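Local coordinates for protein DnaJ homolog subfamily C member 10 (Mus musculus, PDB 3APQ) that acts as an endoplasmic reticulum disulfide reductase in the folding of proteins and the degradation of misfolded ones, represented here by its J domain and first thioredoxin domain, at residues L102-F107 against C161-V166; S171-R176 against A181-G186. One frame throughout, in Å; residues are numbered along the deposited sequence.

After the N-terminal J domain the chain enters the first thioredoxin domain, where both contacts lie in series. Contact 1 brings the start of helix 104-113 against the end of helix 158-163, closing a long loop that holds strands 117-122 and 148-153 and the redox-active CxxC pair C126 and C129 at the start of helix 127-142. Contact 2 opens only afterwards and closes a short turn, pairing strand 171-175 with the edge strand 182-183 as a β-hairpin. The two meet on one side of the sheet: F107 CZ touches F175 CZ edge-to-face at 3.8 Å, and V166 packs on S171 and F173, tying helix 104-113 and the loop after helix 158-163 to the hairpin.

Contact 1: L102-F107 against C161-V166; sequences LERREF and CRMKGV
Two helices on the same face of the central sheet of the thioredoxin domain meet here, R104 and F107 at the start of helix 104-113 facing M163 and K164 at the end of helix 158-163. M163 was modelled in two positions, so its part is tentative. In the conformer described, its methyl CE sits 3.8 Å above the R104 guanidinium plane, over the centre. SD lies over the same face, 3.8 Å from R104 NH1, and the two side chains cross at about a right angle. R104 keeps its stronger polar partner within its own helix, a salt bridge from NE to D108, which probably steadies the guanidinium.

One layer deeper, the K164 chain slides past the F107 ring in the opposite direction, K164 CE lying 3.7 Å from F107 CE2 at an oblique approach. A chi1 of 179° swings the F107 ring away from its backbone N, toward K164 and inward to V152 and L160. No hydrogen bond spans the two segments. Helix 158-163 ends in a Schellman motif: V166 N bonds C161 O at 2.8 Å and G165 N bonds R162 O at 3.0 Å, with G165 at positive phi. A disulfide also fastens C161 of this helix to C154, just after strand 148-153. Helices packed beside a central β-sheet in this way are characteristic of the thioredoxin fold.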
loop_
_atom_site.group_PDB
_atom_site.type_symbol
_atom_site.label_atom_id
_atom_site.label_comp_id
_atom_site.label_asym_id
_atom_site.label_seq_id
_atom_site.Cartn_x
_atom_site.Cartn_y
_atom_site.Cartn_z
ATOM N N LEU A 102 -0.871 4.657 2.307
ATOM C CA LEU A 102 -0.313 5.118 3.589
ATOM C C LEU A 102 0.193 3.899 4.332
ATOM O O LEU A 102 -0.547 2.920 4.491
ATOM C CB LEU A 102 -1.411 5.764 4.447
ATOM C CG LEU A 102 -1.999 7.046 3.833
ATOM C CD1 LEU A 102 -3.421 7.296 4.460
ATOM C CD2 LEU A 102 -1.009 8.216 4.112
ATOM N N GLU A 103 1.433 3.984 4.799
ATOM C CA GLU A 103 1.939 3.058 5.803
ATOM C C GLU A 103 1.707 3.624 7.208
ATOM O O GLU A 103 1.291 4.740 7.321
ATOM C CB GLU A 103 3.411 2.747 5.514
ATOM C CG GLU A 103 3.529 1.772 4.258
ATOM C CD GLU A 103 3.707 2.534 2.899
ATOM O OE1 GLU A 103 4.304 3.637 2.935
ATOM O OE2 GLU A 103 3.329 2.035 1.794
ATOM N N ARG A 104 2.005 2.877 8.282
ATOM C CA ARG A 104 1.640 3.329 9.655
ATOM C C ARG A 104 2.042 4.785 10.014
ATOM O O ARG A 104 1.195 5.568 10.476
ATOM C CB ARG A 104 2.174 2.344 10.694
ATOM C CG ARG A 104 2.145 2.814 12.154
ATOM C CD ARG A 104 0.719 2.876 12.779
ATOM N NE ARG A 104 0.804 3.186 14.226
ATOM C CZ ARG A 104 1.005 2.295 15.219
ATOM N NH1 ARG A 104 1.131 0.994 14.957
ATOM N NH2 ARG A 104 1.086 2.706 16.490
ATOM N N ARG A 105 3.304 5.178 9.784
ATOM C CA ARG A 105 3.744 6.543 10.224
ATOM C C ARG A 105 2.918 7.620 9.517
ATOM O O ARG A 105 2.404 8.572 10.126
ATOM C CB ARG A 105 5.224 6.729 9.904
ATOM C CG ARG A 105 5.818 8.052 10.358
ATOM C CD ARG A 105 7.370 7.979 10.349
ATOM N NE ARG A 105 7.847 7.059 11.399
ATOM C CZ ARG A 105 7.920 7.340 12.714
ATOM N NH1 ARG A 105 7.574 8.543 13.190
ATOM N NH2 ARG A 105 8.356 6.413 13.568
ATOM N N GLU A 106 2.775 7.436 8.207
ATOM C CA GLU A 106 2.060 8.395 7.391
ATOM C C GLU A 106 0.565 8.359 7.694
ATOM O O GLU A 106 -0.072 9.404 7.684
ATOM C CB GLU A 106 2.376 8.087 5.922
ATOM C CG GLU A 106 3.793 8.503 5.529
ATOM C CD GLU A 106 4.898 7.556 6.008
ATOM O OE1 GLU A 106 4.618 6.339 6.268
ATOM O OE2 GLU A 106 6.049 8.075 6.155
ATOM N N PHE A 107 0.013 7.180 7.994
ATOM C CA PHE A 107 -1.400 7.098 8.374
ATOM C C PHE A 107 -1.658 7.899 9.659
ATOM O O PHE A 107 -2.569 8.713 9.708
ATOM C CB PHE A 107 -1.864 5.664 8.601
ATOM C CG PHE A 107 -3.316 5.585 9.022
ATOM C CD1 PHE A 107 -4.311 5.469 8.067
ATOM C CD2 PHE A 107 -3.676 5.679 10.364
ATOM C CE1 PHE A 107 -5.670 5.464 8.468
ATOM C CE2 PHE A 107 -5.000 5.664 10.762
ATOM C CZ PHE A 107 -5.984 5.548 9.813
ATOM N N CYS A 161 -4.637 -2.238 10.808
ATOM C CA CYS A 161 -6.052 -2.471 10.500
ATOM C C CYS A 161 -6.831 -2.894 11.733
ATOM O O CYS A 161 -7.940 -2.382 11.982
ATOM C CB CYS A 161 -6.198 -3.437 9.314
ATOM S SG CYS A 161 -5.365 -2.549 7.962
ATOM N N ARG A 162 -6.247 -3.777 12.532
ATOM C CA ARG A 162 -6.962 -4.244 13.722
ATOM C C ARG A 162 -7.206 -3.078 14.663
ATOM O O ARG A 162 -8.298 -2.937 15.240
ATOM C CB ARG A 162 -6.221 -5.376 14.446
ATOM C CG ARG A 162 -6.924 -5.780 15.739
ATOM C CD ARG A 162 -6.237 -7.011 16.329
ATOM N NE ARG A 162 -6.421 -8.138 15.431
ATOM C CZ ARG A 162 -7.489 -8.940 15.491
ATOM N NH1 ARG A 162 -8.416 -8.720 16.424
ATOM N NH2 ARG A 162 -7.622 -9.961 14.645
ATOM N N MET A 163 -6.197 -2.234 14.786
ATOM C CA MET A 163 -6.251 -1.100 15.707
ATOM C C MET A 163 -7.419 -0.188 15.331
ATOM O O MET A 163 -8.107 0.358 16.206
ATOM C CB MET A 163 -4.941 -0.328 15.660
ATOM C CG MET A 163 -3.793 -1.025 16.381
ATOM S SD MET A 163 -2.227 -0.157 16.168
ATOM C CE MET A 163 -2.753 1.430 15.518
ATOM N N LYS A 164 -7.644 -0.041 14.034
ATOM C CA LYS A 164 -8.672 0.864 13.561
ATOM C C LYS A 164 -10.032 0.195 13.427
ATOM O O LYS A 164 -10.971 0.772 12.810
ATOM C CB LYS A 164 -8.242 1.508 12.247
ATOM C CG LYS A 164 -6.890 2.203 12.336
ATOM C CD LYS A 164 -6.926 3.298 13.435
ATOM C CE LYS A 164 -5.509 3.743 13.830
ATOM N NZ LYS A 164 -5.504 4.651 15.042
ATOM N N GLY A 165 -10.142 -0.989 14.010
ATOM C CA GLY A 165 -11.386 -1.759 14.002
ATOM C C GLY A 165 -11.772 -2.205 12.597
ATOM O O GLY A 165 -12.951 -2.129 12.220
ATOM N N VAL A 166 -10.770 -2.615 11.817
ATOM C CA VAL A 166 -10.973 -3.173 10.491
ATOM C C VAL A 166 -10.720 -4.691 10.487
ATOM O O VAL A 166 -9.574 -5.132 10.571
ATOM C CB VAL A 166 -9.999 -2.554 9.473
ATOM C CG1 VAL A 166 -10.201 -3.246 8.125
ATOM C CG2 VAL A 166 -10.233 -1.038 9.354
#

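Contact 2: S171-R176 against A181-G186; sequences SLFIFR and AVKYNG
Strand 171-175 and edge strand 182-183 form the antiparallel β-hairpin of the thioredoxin domain, with I174 and V182 as the hydrogen-bonded pair. I174 N donates to V182 O at 2.8 Å, and V182 N returns a bond to I174 O at 3.0 Å. Further along, Y184 N reaches L172 O at 2.8 Å in a nearly straight bond (173° at the hydrogen). One water bridges the strands, accepting from L172 N at 2.9 Å and donating to Y184 O at 2.8 Å. F173 and K183 are the non-hydrogen-bonded pair between these bonds; the F173 backbone bonds instead to V119 of strand 117-122, as S171 and F175 do to F121 and W117. S171 OG is satisfied by S168 O.

On the F173 side, K183 CB lies 3.5 Å from F173 CE1, and CG stands over one ring face, toward its rim. A181 CB reaches F175 CE1 at 3.5 Å. The opposite face carries L172, I174, V182 and Y184: I174 CG2 packs beside V182 CB, and L172 CD1 meets the Y184 ring obliquely at CD2. A chi1 of 168° lays the Y184 ring alongside L172; it also packs on L193 and, edge-to-face, F196, while its hydroxyl is hydrogen-bonded to S192 and R188 N. This is the C-terminal β-hairpin of a thioredoxin fold, its face bearing L172, I174 and Y184 covered by helix 190-202.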
loop_
_atom_site.group_PDB
_atom_site.type_symbol
_atom_site.label_atom_id
_atom_site.label_comp_id
_atom_site.label_asym_id
_atom_site.label_seq_id
_atom_site.Cartn_x
_atom_site.Cartn_y
_atom_site.Cartn_z
ATOM N N SER A 171 -12.785 -1.869 3.771
ATOM C CA SER A 171 -13.447 -1.036 4.788
ATOM C C SER A 171 -13.078 0.407 4.508
ATOM O O SER A 171 -11.900 0.741 4.370
ATOM C CB SER A 171 -13.052 -1.468 6.212
ATOM O OG SER A 171 -13.855 -2.571 6.547
ATOM N N LEU A 172 -14.085 1.243 4.325
ATOM C CA LEU A 172 -13.815 2.625 3.932
ATOM C C LEU A 172 -14.234 3.551 5.082
ATOM O O LEU A 172 -15.383 3.507 5.544
ATOM C CB LEU A 172 -14.568 3.032 2.649
ATOM C CG LEU A 172 -14.632 2.121 1.389
ATOM C CD1 LEU A 172 -15.158 2.785 0.125
ATOM C CD2 LEU A 172 -13.423 1.319 1.054
ATOM N N PHE A 173 -13.296 4.371 5.543
ATOM C CA PHE A 173 -13.550 5.224 6.711
ATOM C C PHE A 173 -13.101 6.615 6.393
ATOM O O PHE A 173 -12.031 6.817 5.770
ATOM C CB PHE A 173 -12.724 4.767 7.895
ATOM C CG PHE A 173 -13.284 3.573 8.632
ATOM C CD1 PHE A 173 -14.247 3.757 9.653
ATOM C CD2 PHE A 173 -12.839 2.281 8.354
ATOM C CE1 PHE A 173 -14.765 2.651 10.387
ATOM C CE2 PHE A 173 -13.343 1.172 9.088
ATOM C CZ PHE A 173 -14.311 1.362 10.090
ATOM N N ILE A 174 -13.865 7.591 6.863
ATOM C CA ILE A 174 -13.424 8.968 6.718
ATOM C C ILE A 174 -12.940 9.504 8.081
ATOM O O ILE A 174 -13.529 9.192 9.145
ATOM C CB ILE A 174 -14.491 9.771 5.979
ATOM C CG1 ILE A 174 -13.937 11.082 5.463
ATOM C CG2 ILE A 174 -15.714 9.979 6.839
ATOM C CD1 ILE A 174 -14.717 11.630 4.237
ATOM N N PHE A 175 -11.820 10.235 8.063
ATOM C CA PHE A 175 -11.141 10.650 9.319
ATOM C C PHE A 175 -10.873 12.154 9.274
ATOM O O PHE A 175 -10.525 12.725 8.223
ATOM C CB PHE A 175 -9.743 9.990 9.447
ATOM C CG PHE A 175 -9.746 8.496 9.543
ATOM C CD1 PHE A 175 -9.808 7.869 10.797
ATOM C CD2 PHE A 175 -9.655 7.706 8.382
ATOM C CE1 PHE A 175 -9.787 6.448 10.929
ATOM C CE2 PHE A 175 -9.648 6.293 8.485
ATOM C CZ PHE A 175 -9.740 5.662 9.780
ATOM N N ARG A 176 -10.980 12.806 10.427
ATOM C CA ARG A 176 -10.378 14.129 10.572
ATOM C C ARG A 176 -9.998 14.328 12.046
ATOM O O ARG A 176 -10.838 14.118 12.931
ATOM C CB ARG A 176 -11.313 15.243 10.101
ATOM C CG ARG A 176 -10.590 16.599 9.915
ATOM C CD ARG A 176 -11.464 17.785 10.247
ATOM N NE ARG A 176 -12.888 17.478 10.115
ATOM C CZ ARG A 176 -13.634 17.740 9.040
ATOM N NH1 ARG A 176 -13.100 18.319 7.955
ATOM N NH2 ARG A 176 -14.930 17.409 9.046
ATOM N N ALA A 181 -13.883 8.708 13.620
ATOM C CA ALA A 181 -13.965 8.150 12.283
ATOM C C ALA A 181 -15.394 7.737 11.928
ATOM O O ALA A 181 -16.147 7.264 12.793
ATOM C CB ALA A 181 -13.056 6.936 12.183
ATOM N N VAL A 182 -15.790 7.956 10.680
ATOM C CA VAL A 182 -17.089 7.522 10.187
ATOM C C VAL A 182 -16.901 6.475 9.067
ATOM O O VAL A 182 -16.232 6.734 8.050
ATOM C CB VAL A 182 -17.898 8.730 9.679
ATOM C CG1 VAL A 182 -19.173 8.273 8.934
ATOM C CG2 VAL A 182 -18.197 9.731 10.844
ATOM N N LYS A 183 -17.519 5.316 9.238
ATOM C CA LYS A 183 -17.503 4.274 8.221
ATOM C C LYS A 183 -18.495 4.593 7.096
ATOM O O LYS A 183 -19.644 4.967 7.371
ATOM C CB LYS A 183 -17.892 2.950 8.862
ATOM C CG LYS A 183 -17.818 1.786 7.940
ATOM C CD LYS A 183 -18.166 0.497 8.645
ATOM C CE LYS A 183 -17.956 -0.679 7.683
ATOM N NZ LYS A 183 -18.005 -1.969 8.469
ATOM N N TYR A 184 -18.061 4.377 5.860
ATOM C CA TYR A 184 -18.928 4.467 4.699
ATOM C C TYR A 184 -19.693 3.158 4.586
ATOM O O TYR A 184 -19.072 2.071 4.642
ATOM C CB TYR A 184 -18.095 4.682 3.417
ATOM C CG TYR A 184 -18.881 4.508 2.107
ATOM C CD1 TYR A 184 -19.636 5.554 1.577
ATOM C CD2 TYR A 184 -18.814 3.307 1.380
ATOM C CE1 TYR A 184 -20.345 5.401 0.378
ATOM C CE2 TYR A 184 -19.515 3.145 0.198
ATOM C CZ TYR A 184 -20.274 4.194 -0.292
ATOM O OH TYR A 184 -20.914 4.040 -1.475
ATOM N N ASN A 185 -21.017 3.267 4.423
ATOM C CA ASN A 185 -21.870 2.099 4.249
ATOM C C ASN A 185 -22.754 2.067 2.999
ATOM O O ASN A 185 -23.743 1.323 2.958
ATOM C CB ASN A 185 -22.740 1.865 5.495
ATOM C CG ASN A 185 -21.959 1.234 6.640
ATOM O OD1 ASN A 185 -21.392 0.129 6.520
ATOM N ND2 ASN A 185 -21.936 1.932 7.767
ATOM N N GLY A 186 -22.353 2.777 1.956
ATOM C CA GLY A 186 -23.165 2.872 0.750
ATOM C C GLY A 186 -22.929 1.761 -0.262
ATOM O O GLY A 186 -22.278 0.765 0.055
HETATM O O HOH W 1 -16.847 0.442 4.259
#